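Glucose-6-phosphate 1-dehydrogenase (Kluyveromyces lactis, PDB 7E6I) catalyses the NADP+-dependent oxidation of glucose 6-phosphate to 6-phosphogluconolactone, the first step of the oxidative pentose phosphate pathway. Local coordinates at residues Lys43-Ala48 with Met83-Ala88; Thr254-Val259 with Asn325-Gly330; Arg292-Ser297 with Ile460-Cys465. All blocks are in the same frame, centred on the assembly; numbering follows the deposited sequence.

How the interactions relate
Interaction 1 comes first along the chain and lies in the Rossmann-type coenzyme domain, where strands 43-48 and 84-88 form one margin of a six-stranded parallel sheet. Interactions 2 and 3 belong to the C-terminal domain with its large mixed sheet, and their segments alternate along the chain: 254-259, 292-297, 325-330, 460-465. Interaction 2 links the loop after helix 236-254 to the loop before strand 333-338; interaction 3 lies at the end of edge strand 459-462. The centre of interaction 1 is about 45 Å from that of interaction 2 and about 46 Å from that of interaction 3; the centres of interactions 2 and 3 are about 40 Å apart. Each contact holds together part of one domain; none bridges the two.

Interaction 1: Lys43-Ala48 with Met83-Ala88; sequences KIIGYA and MVSYHA
Gly46 pairs with the two residues that flank Tyr86: its N-H donates to Ser85 O (2.8 Å) almost straight, at 174°, and its carbonyl takes the N-H of His87, Gly46 O to His87 N being 2.9 Å. Two residues earlier Ile44 repeats the pattern with Met83 O and Ser85 N, while the last bond, Ala48 N to His87 O at 3.5 Å, is weak. The beta-branched side chains of Ile44 and Val84 suit strands and meet through Val84 CG2, 3.8 Å from Ile44 CB. The Tyr86 ring lays one face over Gly46 O. With CG anti to the backbone N (chi1 -172°), the ring reaches along the neighbouring strand until Tyr86 OH is 3.2 Å from Ala48 CB, and glycine and alanine suit a strand covered this way. The phenol hydroxyl bonds to Ser50 O; an alanine in place of Tyr86 would probably leave that carbonyl without its donor and open a gap beside Ala48. On the other face Tyr47 and His87 run side by side, Tyr47 CE2 meeting the imidazole edge 3.8 Å from His87 CD2. Farther out, Glu99 binds His87 NE2 and Pro90 O binds Tyr47 OH. This is the edge pair of the parallel Rossmann sheet (order 3-2-1-4-5-6), strand 84-88 outermost; Arg49 and Ala16 nearby probably contact NADP+, as in related enzymes. Main-chain bonds thus fix the parallel register, apolar groups such as Ile44 and Val84 pack under helix 19-34, and Tyr47 OH, Tyr86 OH and His87 NE2 find partners beyond the two strands.

Interaction 2: Thr254-Val259 with Asn325-Gly330; sequences TMERPV and NERWDG
Thr254 and Trp328 mark the nearest backbone approach, CA to CA 7.8 Å, between two irregular segments, the first of which leaves its helix at Met255, so side chains and waters do most of the bridging. The indole N-H of Trp328 spans the distance. Trp328 NE1 donates to Thr254 O at 2.9 Å, the oxygen lying near the ring plane and being met on a lone pair in the carbonyl plane. Above the same indole, Thr254 CG2 makes a CH-pi contact 4.2 Å from the centroid of the Trp328 five-membered ring, and Arg327 CG covers the opposite face. Thr254 suits this place because its methyl can sit on the ring while OG1 returns to Leu250 O within its own helix. The second link is ionic. Arg327 meets Glu256 side-on with two nitrogens, one to each oxygen: Arg327 NH2 to Glu256 OE1 at 2.7 Å, on the syn lone pair, and Arg327 NE to Glu256 OE2 at 2.9 Å. The bend of the arginine at chi3 (-49°) turns this edge to the carboxylate, whose plane is 36° from the guanidinium's; NH1 is left for Trp207 O. A water donates to both Thr254 O and Glu256 OE2 and accepts from Asn325 ND2, so that Thr254 O receives two donors; a second water joins Glu256 OE2 to Arg327 N. Asparagine is apt here, since its amide N-H serves the water while Asn325 OD1 accepts from Trp328 N at 3.0 Å. That last bond is an Asx motif, which probably helps hold the loop before strand 333-338 so that Trp328 meets the end of helix 236-254 and Arg327 meets Glu256 just beyond it.

Interaction 3: Arg292-Ser297 with Ile460-Cys465; sequences RSVDGS and IYPYGC
Tyr463 and Ser293 touch through their beta carbons, and beyond CB the tyrosine leaves the loop. Tyr463 CB lies 4.1 Å from Ser293 CB. From there CG, anti to the backbone N (chi1 -164°), turns the ring away from residues 292-297: it meets the ring of Tyr290 at nearly a right angle, and the side chain touches Lys298 and Ala340. At the tip Tyr463 OH hydrogen-bonds to Glu226 OE2, so a tyrosine fits here by combining a broad apolar ring with a polar end. This side chain is about 8 Å from that of Lys339, a residue of the glucose 6-phosphate pocket, and about 12 Å from the bound sugar phosphate. Serine is small enough to let the chains come close, Ser293 CB standing 3.4 Å from Tyr463 O, while its OG is bound by Lys298 N. Beside this pair Pro462 CB lies 3.4 Å from Arg292 O, and the valine methyl Val294 CG2 rests alongside the proline, 4.0 Å from Pro462 CB. A water joins the loops, accepting from Val294 N and donating to Tyr463 O. Both backbones bend here: Pro462 to Cys465 is a type II turn closed by Cys465 N to Pro462 O at 3.2 Å, with Gly464 in the third position that favours glycine, and Gly296 N bonds to Ser293 O. The Arg292 side chain points away and its NE forms a salt bridge with Asp303. The site lies at the edge of the mixed sheet, where strand 459-462 runs parallel to strand 285-291 and Tyr463 still bonds to Gly291 through its backbone.

Interaction 1: Lys43-Ala48 with Met83-Ala88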
loop_
_atom_site.group_PDB
_atom_site.type_symbol
_atom_site.label_atom_id
_atom_site.label_comp_id
_atom_site.label_asym_id
_atom_site.label_seq_id
_atom_site.Cartn_x
_atom_site.Cartn_y
_atom_site.Cartn_z
ATOM N N LYS A 43 18.939 -19.221 3.967
ATOM C CA LYS A 43 18.100 -20.347 4.361
ATOM C C LYS A 43 16.643 -19.899 4.470
ATOM O O LYS A 43 16.300 -19.078 5.327
ATOM C CB LYS A 43 18.578 -20.971 5.673
ATOM C CG LYS A 43 17.920 -22.321 5.948
ATOM C CD LYS A 43 18.775 -23.238 6.820
ATOM C CE LYS A 43 18.163 -24.625 6.921
ATOM N NZ LYS A 43 16.942 -24.735 6.066
ATOM N N ILE A 44 15.786 -20.450 3.618
ATOM C CA ILE A 44 14.369 -20.106 3.598
ATOM C C ILE A 44 13.582 -21.231 4.254
ATOM O O ILE A 44 13.596 -22.371 3.770
ATOM C CB ILE A 44 13.877 -19.845 2.169
ATOM C CG1 ILE A 44 14.801 -18.845 1.481
ATOM C CG2 ILE A 44 12.487 -19.291 2.195
ATOM C CD1 ILE A 44 14.328 -18.427 0.123
ATOM N N ILE A 45 12.880 -20.907 5.340
ATOM C CA ILE A 45 12.142 -21.877 6.152
ATOM C C ILE A 45 10.673 -21.465 6.213
ATOM O O ILE A 45 10.352 -20.360 6.680
ATOM C CB ILE A 45 12.702 -21.975 7.576
ATOM C CG1 ILE A 45 14.182 -22.342 7.577
ATOM C CG2 ILE A 45 11.904 -22.967 8.376
ATOM C CD1 ILE A 45 14.792 -22.264 8.959
ATOM N N GLY A 46 9.787 -22.360 5.797
ATOM C CA GLY A 46 8.366 -22.150 5.922
ATOM C C GLY A 46 7.822 -22.894 7.126
ATOM O O GLY A 46 8.002 -24.102 7.247
ATOM N N TYR A 47 7.141 -22.164 8.005
ATOM C CA TYR A 47 6.583 -22.700 9.241
ATOM C C TYR A 47 5.066 -22.545 9.223
ATOM O O TYR A 47 4.555 -21.474 8.881
ATOM C CB TYR A 47 7.197 -21.972 10.455
ATOM C CG TYR A 47 6.815 -22.459 11.845
ATOM C CD1 TYR A 47 5.528 -22.294 12.338
ATOM C CD2 TYR A 47 7.763 -23.027 12.687
ATOM C CE1 TYR A 47 5.190 -22.718 13.614
ATOM C CE2 TYR A 47 7.433 -23.453 13.963
ATOM C CZ TYR A 47 6.150 -23.296 14.422
ATOM O OH TYR A 47 5.821 -23.723 15.692
ATOM N N ALA A 48 4.355 -23.617 9.591
ATOM C CA ALA A 48 2.899 -23.612 9.756
ATOM C C ALA A 48 2.491 -24.857 10.550
ATOM O O ALA A 48 3.312 -25.735 10.830
ATOM C CB ALA A 48 2.167 -23.548 8.410
ATOM N N MET A 83 16.651 -24.135 -1.762
ATOM C CA MET A 83 16.939 -23.351 -0.564
ATOM C C MET A 83 15.772 -23.307 0.410
ATOM O O MET A 83 15.941 -22.836 1.539
ATOM C CB MET A 83 17.335 -21.925 -0.952
ATOM C CG MET A 83 17.960 -21.839 -2.321
ATOM S SD MET A 83 18.307 -20.145 -2.847
ATOM C CE MET A 83 19.168 -19.496 -1.429
ATOM N N VAL A 84 14.609 -23.796 0.003
ATOM C CA VAL A 84 13.382 -23.710 0.781
ATOM C C VAL A 84 13.161 -25.031 1.496
ATOM O O VAL A 84 13.326 -26.106 0.904
ATOM C CB VAL A 84 12.192 -23.381 -0.135
ATOM C CG1 VAL A 84 10.893 -23.680 0.560
ATOM C CG2 VAL A 84 12.262 -21.939 -0.579
ATOM N N SER A 85 12.786 -24.956 2.770
ATOM C CA SER A 85 12.457 -26.125 3.570
ATOM C C SER A 85 11.251 -25.792 4.437
ATOM O O SER A 85 10.799 -24.644 4.479
ATOM C CB SER A 85 13.648 -26.570 4.420
ATOM O OG SER A 85 13.738 -25.799 5.600
ATOM N N TYR A 86 10.728 -26.813 5.137
ATOM C CA TYR A 86 9.508 -26.691 5.931
ATOM C C TYR A 86 9.693 -27.271 7.327
ATOM O O TYR A 86 10.329 -28.314 7.509
ATOM C CB TYR A 86 8.325 -27.390 5.257
ATOM C CG TYR A 86 6.978 -27.143 5.930
ATOM C CD1 TYR A 86 6.094 -26.190 5.430
ATOM C CD2 TYR A 86 6.582 -27.877 7.053
ATOM C CE1 TYR A 86 4.859 -25.971 6.029
ATOM C CE2 TYR A 86 5.345 -27.659 7.661
ATOM C CZ TYR A 86 4.488 -26.707 7.145
ATOM O OH TYR A 86 3.259 -26.478 7.737
ATOM N N HIS A 87 9.119 -26.585 8.311
ATOM C CA HIS A 87 9.025 -27.097 9.662
ATOM C C HIS A 87 7.598 -26.898 10.132
ATOM O O HIS A 87 7.039 -25.809 9.974
ATOM C CB HIS A 87 9.997 -26.402 10.619
ATOM C CG HIS A 87 10.006 -27.005 11.988
ATOM N ND1 HIS A 87 10.715 -28.149 12.294
ATOM C CD2 HIS A 87 9.363 -26.646 13.124
ATOM C CE1 HIS A 87 10.517 -28.458 13.564
ATOM N NE2 HIS A 87 9.698 -27.564 14.089
ATOM N N ALA A 88 7.011 -27.948 10.700
ATOM C CA ALA A 88 5.647 -27.902 11.208
ATOM C C ALA A 88 5.637 -27.705 12.719
ATOM O O ALA A 88 6.546 -28.139 13.434
ATOM C CB ALA A 88 4.891 -29.182 10.850
#

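Interaction 2: Thr254-Val259 with Asn325-Gly330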
loop_
_atom_site.group_PDB
_atom_site.type_symbol
_atom_site.label_atom_id
_atom_site.label_comp_id
_atom_site.label_asym_id
_atom_site.label_seq_id
_atom_site.Cartn_x
_atom_site.Cartn_y
_atom_site.Cartn_z
ATOM N N THR A 254 1.900 15.411 0.278
ATOM C CA THR A 254 1.701 16.621 1.063
ATOM C C THR A 254 2.782 16.872 2.108
ATOM O O THR A 254 2.853 17.991 2.631
ATOM C CB THR A 254 0.332 16.589 1.772
ATOM O OG1 THR A 254 0.246 15.418 2.591
ATOM C CG2 THR A 254 -0.827 16.572 0.775
ATOM N N MET A 255 3.611 15.876 2.443
ATOM C CA MET A 255 4.596 16.104 3.495
ATOM C C MET A 255 5.614 17.149 3.070
ATOM O O MET A 255 5.775 17.449 1.884
ATOM C CB MET A 255 5.355 14.827 3.847
ATOM C CG MET A 255 6.237 14.302 2.720
ATOM S SD MET A 255 6.807 12.619 2.978
ATOM C CE MET A 255 8.534 12.964 3.367
ATOM N N GLU A 256 6.323 17.690 4.058
ATOM C CA GLU A 256 7.493 18.517 3.783
ATOM C C GLU A 256 8.705 17.636 3.494
ATOM O O GLU A 256 8.682 16.409 3.668
ATOM C CB GLU A 256 7.811 19.443 4.953
ATOM C CG GLU A 256 6.662 20.353 5.372
ATOM C CD GLU A 256 6.312 21.400 4.319
ATOM O OE1 GLU A 256 7.243 21.977 3.695
ATOM O OE2 GLU A 256 5.101 21.654 4.119
ATOM N N ARG A 257 9.778 18.285 3.055
ATOM C CA ARG A 257 10.970 17.571 2.615
ATOM C C ARG A 257 11.692 16.986 3.823
ATOM O O ARG A 257 11.901 17.689 4.812
ATOM C CB ARG A 257 11.897 18.517 1.839
ATOM C CG ARG A 257 13.265 17.939 1.455
ATOM C CD ARG A 257 14.283 19.042 1.109
ATOM N NE ARG A 257 13.795 19.832 -0.012
ATOM C CZ ARG A 257 14.081 19.578 -1.290
ATOM N NH1 ARG A 257 14.893 18.564 -1.601
ATOM N NH2 ARG A 257 13.561 20.341 -2.259
ATOM N N PRO A 258 12.060 15.717 3.798
ATOM C CA PRO A 258 12.871 15.182 4.901
ATOM C C PRO A 258 14.186 15.944 4.991
ATOM O O PRO A 258 14.837 16.221 3.980
ATOM C CB PRO A 258 13.069 13.705 4.536
ATOM C CG PRO A 258 12.220 13.430 3.318
ATOM C CD PRO A 258 11.709 14.719 2.769
ATOM N N VAL A 259 14.559 16.338 6.210
ATOM C CA VAL A 259 15.721 17.215 6.319
ATOM C C VAL A 259 17.016 16.429 6.437
ATOM O O VAL A 259 18.092 16.999 6.222
ATOM C CB VAL A 259 15.553 18.252 7.459
ATOM C CG1 VAL A 259 14.148 18.194 8.051
ATOM C CG2 VAL A 259 16.588 18.080 8.524
ATOM N N ASN A 325 -1.880 23.703 7.554
ATOM C CA ASN A 325 -0.538 24.232 7.712
ATOM C C ASN A 325 -0.283 25.243 6.613
ATOM O O ASN A 325 -1.156 25.528 5.786
ATOM C CB ASN A 325 0.535 23.127 7.760
ATOM C CG ASN A 325 0.708 22.372 6.449
ATOM O OD1 ASN A 325 0.283 22.817 5.372
ATOM N ND2 ASN A 325 1.363 21.204 6.542
ATOM N N GLU A 326 0.938 25.780 6.605
ATOM C CA GLU A 326 1.248 26.899 5.729
ATOM C C GLU A 326 1.193 26.507 4.253
ATOM O O GLU A 326 0.763 27.312 3.410
ATOM C CB GLU A 326 2.617 27.461 6.082
ATOM C CG GLU A 326 2.977 28.651 5.238
ATOM C CD GLU A 326 3.981 29.542 5.918
ATOM O OE1 GLU A 326 5.184 29.180 5.930
ATOM O OE2 GLU A 326 3.558 30.600 6.438
ATOM N N ARG A 327 1.632 25.283 3.917
ATOM C CA ARG A 327 1.670 24.882 2.515
ATOM C C ARG A 327 0.270 24.622 1.969
ATOM O O ARG A 327 -0.009 24.929 0.804
ATOM C CB ARG A 327 2.555 23.641 2.336
ATOM C CG ARG A 327 2.615 23.119 0.891
ATOM C CD ARG A 327 3.601 21.959 0.734
ATOM N NE ARG A 327 4.869 22.317 1.346
ATOM C CZ ARG A 327 5.815 23.026 0.737
ATOM N NH1 ARG A 327 5.646 23.416 -0.527
ATOM N NH2 ARG A 327 6.929 23.341 1.393
ATOM N N TRP A 328 -0.633 24.078 2.791
ATOM C CA TRP A 328 -1.866 23.487 2.280
ATOM C C TRP A 328 -3.138 24.180 2.735
ATOM O O TRP A 328 -4.234 23.751 2.355
ATOM C CB TRP A 328 -1.935 22.002 2.665
ATOM C CG TRP A 328 -0.855 21.209 1.980
ATOM C CD1 TRP A 328 0.165 20.534 2.570
ATOM C CD2 TRP A 328 -0.696 21.033 0.575
ATOM N NE1 TRP A 328 0.948 19.926 1.621
ATOM C CE2 TRP A 328 0.443 20.221 0.383
ATOM C CE3 TRP A 328 -1.418 21.473 -0.549
ATOM C CZ2 TRP A 328 0.900 19.854 -0.885
ATOM C CZ3 TRP A 328 -0.971 21.101 -1.819
ATOM C CH2 TRP A 328 0.189 20.304 -1.972
ATOM N N ASP A 329 -3.025 25.241 3.510
ATOM C CA ASP A 329 -4.185 25.841 4.135
ATOM C C ASP A 329 -5.232 26.261 3.105
ATOM O O ASP A 329 -4.966 27.085 2.226
ATOM C CB ASP A 329 -3.726 27.035 4.955
ATOM C CG ASP A 329 -4.844 27.666 5.686
ATOM O OD1 ASP A 329 -5.605 26.930 6.345
ATOM O OD2 ASP A 329 -4.974 28.891 5.578
ATOM N N GLY A 330 -6.429 25.702 3.219
ATOM C CA GLY A 330 -7.499 26.039 2.304
ATOM C C GLY A 330 -7.517 25.282 0.982
ATOM O O GLY A 330 -8.421 25.513 0.174
HETATM O O HOH W 1 3.271 19.764 4.756
HETATM O O HOH W 2 3.889 23.691 5.719
#

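Interaction 3: Arg292-Ser297 with Ile460-Cys465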
loop_
_atom_site.group_PDB
_atom_site.type_symbol
_atom_site.label_atom_id
_atom_site.label_comp_id
_atom_site.label_asym_id
_atom_site.label_seq_id
_atom_site.Cartn_x
_atom_site.Cartn_y
_atom_site.Cartn_z
ATOM N N ARG A 292 -27.433 -3.337 -9.088
ATOM C CA ARG A 292 -27.352 -4.107 -10.319
ATOM C C ARG A 292 -26.953 -3.215 -11.493
ATOM O O ARG A 292 -27.295 -2.032 -11.544
ATOM C CB ARG A 292 -28.689 -4.781 -10.604
ATOM C CG ARG A 292 -28.841 -6.134 -9.932
ATOM C CD ARG A 292 -30.255 -6.679 -10.107
ATOM N NE ARG A 292 -30.696 -7.425 -8.936
ATOM C CZ ARG A 292 -31.969 -7.604 -8.609
ATOM N NH1 ARG A 292 -32.926 -7.084 -9.368
ATOM N NH2 ARG A 292 -32.280 -8.301 -7.530
ATOM N N SER A 293 -26.230 -3.800 -12.447
ATOM C CA SER A 293 -25.870 -3.072 -13.657
ATOM C C SER A 293 -27.108 -2.706 -14.474
ATOM O O SER A 293 -28.139 -3.386 -14.425
ATOM C CB SER A 293 -24.898 -3.895 -14.510
ATOM O OG SER A 293 -25.498 -5.082 -15.005
ATOM N N VAL A 294 -27.002 -1.598 -15.217
ATOM C CA VAL A 294 -28.059 -1.216 -16.154
ATOM C C VAL A 294 -28.329 -2.365 -17.113
ATOM O O VAL A 294 -29.481 -2.663 -17.454
ATOM C CB VAL A 294 -27.667 0.070 -16.908
ATOM C CG1 VAL A 294 -28.790 0.512 -17.840
ATOM C CG2 VAL A 294 -27.305 1.179 -15.936
ATOM N N ASP A 295 -27.255 -3.017 -17.562
ATOM C CA ASP A 295 -27.235 -4.299 -18.252
ATOM C C ASP A 295 -28.290 -5.263 -17.751
ATOM O O ASP A 295 -28.951 -5.932 -18.546
ATOM C CB ASP A 295 -25.870 -4.967 -18.054
ATOM C CG ASP A 295 -25.039 -4.969 -19.297
ATOM O OD1 ASP A 295 -23.998 -5.656 -19.284
ATOM O OD2 ASP A 295 -25.429 -4.300 -20.283
ATOM N N GLY A 296 -28.417 -5.362 -16.430
ATOM C CA GLY A 296 -28.994 -6.521 -15.798
ATOM C C GLY A 296 -28.038 -7.680 -15.642
ATOM O O GLY A 296 -28.370 -8.651 -14.955
ATOM N N SER A 297 -26.850 -7.601 -16.234
ATOM C CA SER A 297 -25.898 -8.703 -16.245
ATOM C C SER A 297 -25.107 -8.846 -14.944
ATOM O O SER A 297 -24.476 -9.889 -14.735
ATOM C CB SER A 297 -24.953 -8.520 -17.437
ATOM O OG SER A 297 -23.895 -7.633 -17.127
ATOM N N ILE A 460 -27.308 4.176 -4.002
ATOM C CA ILE A 460 -27.067 3.012 -4.851
ATOM C C ILE A 460 -26.537 3.476 -6.198
ATOM O O ILE A 460 -26.955 4.519 -6.716
ATOM C CB ILE A 460 -28.351 2.175 -5.009
ATOM C CG1 ILE A 460 -28.872 1.765 -3.633
ATOM C CG2 ILE A 460 -28.096 0.926 -5.836
ATOM C CD1 ILE A 460 -27.983 0.732 -2.959
ATOM N N TYR A 461 -25.597 2.720 -6.770
ATOM C CA TYR A 461 -25.073 3.058 -8.093
ATOM C C TYR A 461 -24.925 1.761 -8.870
ATOM O O TYR A 461 -24.587 0.725 -8.286
ATOM C CB TYR A 461 -23.720 3.811 -8.046
ATOM C CG TYR A 461 -22.551 3.041 -7.460
ATOM C CD1 TYR A 461 -22.319 3.040 -6.092
ATOM C CD2 TYR A 461 -21.676 2.340 -8.272
ATOM C CE1 TYR A 461 -21.262 2.347 -5.541
ATOM C CE2 TYR A 461 -20.617 1.642 -7.731
ATOM C CZ TYR A 461 -20.412 1.649 -6.359
ATOM O OH TYR A 461 -19.347 0.961 -5.802
ATOM N N PRO A 462 -25.195 1.775 -10.167
ATOM C CA PRO A 462 -25.175 0.517 -10.923
ATOM C C PRO A 462 -23.756 0.005 -11.098
ATOM O O PRO A 462 -22.829 0.771 -11.379
ATOM C CB PRO A 462 -25.802 0.894 -12.271
ATOM C CG PRO A 462 -25.578 2.366 -12.382
ATOM C CD PRO A 462 -25.606 2.923 -10.987
ATOM N N TYR A 463 -23.604 -1.305 -10.920
ATOM C CA TYR A 463 -22.347 -1.970 -11.213
ATOM C C TYR A 463 -21.854 -1.537 -12.584
ATOM O O TYR A 463 -22.594 -1.608 -13.570
ATOM C CB TYR A 463 -22.571 -3.481 -11.165
ATOM C CG TYR A 463 -21.365 -4.407 -11.078
ATOM C CD1 TYR A 463 -20.370 -4.410 -12.050
ATOM C CD2 TYR A 463 -21.282 -5.355 -10.057
ATOM C CE1 TYR A 463 -19.294 -5.306 -11.974
ATOM C CE2 TYR A 463 -20.214 -6.247 -9.970
ATOM C CZ TYR A 463 -19.228 -6.224 -10.926
ATOM O OH TYR A 463 -18.181 -7.116 -10.821
ATOM N N GLY A 464 -20.621 -1.026 -12.632
ATOM C CA GLY A 464 -19.946 -0.742 -13.875
ATOM C C GLY A 464 -20.000 0.701 -14.309
ATOM O O GLY A 464 -19.376 1.046 -15.320
ATOM N N CYS A 465 -20.705 1.553 -13.570
ATOM C CA CYS A 465 -20.856 2.951 -13.944
ATOM C C CYS A 465 -19.582 3.758 -13.656
ATOM O O CYS A 465 -18.691 3.345 -12.906
ATOM C CB CYS A 465 -22.055 3.569 -13.223
ATOM S SG CYS A 465 -21.677 4.322 -11.641
HETATM O O HOH W 3 -24.090 -0.228 -15.008
#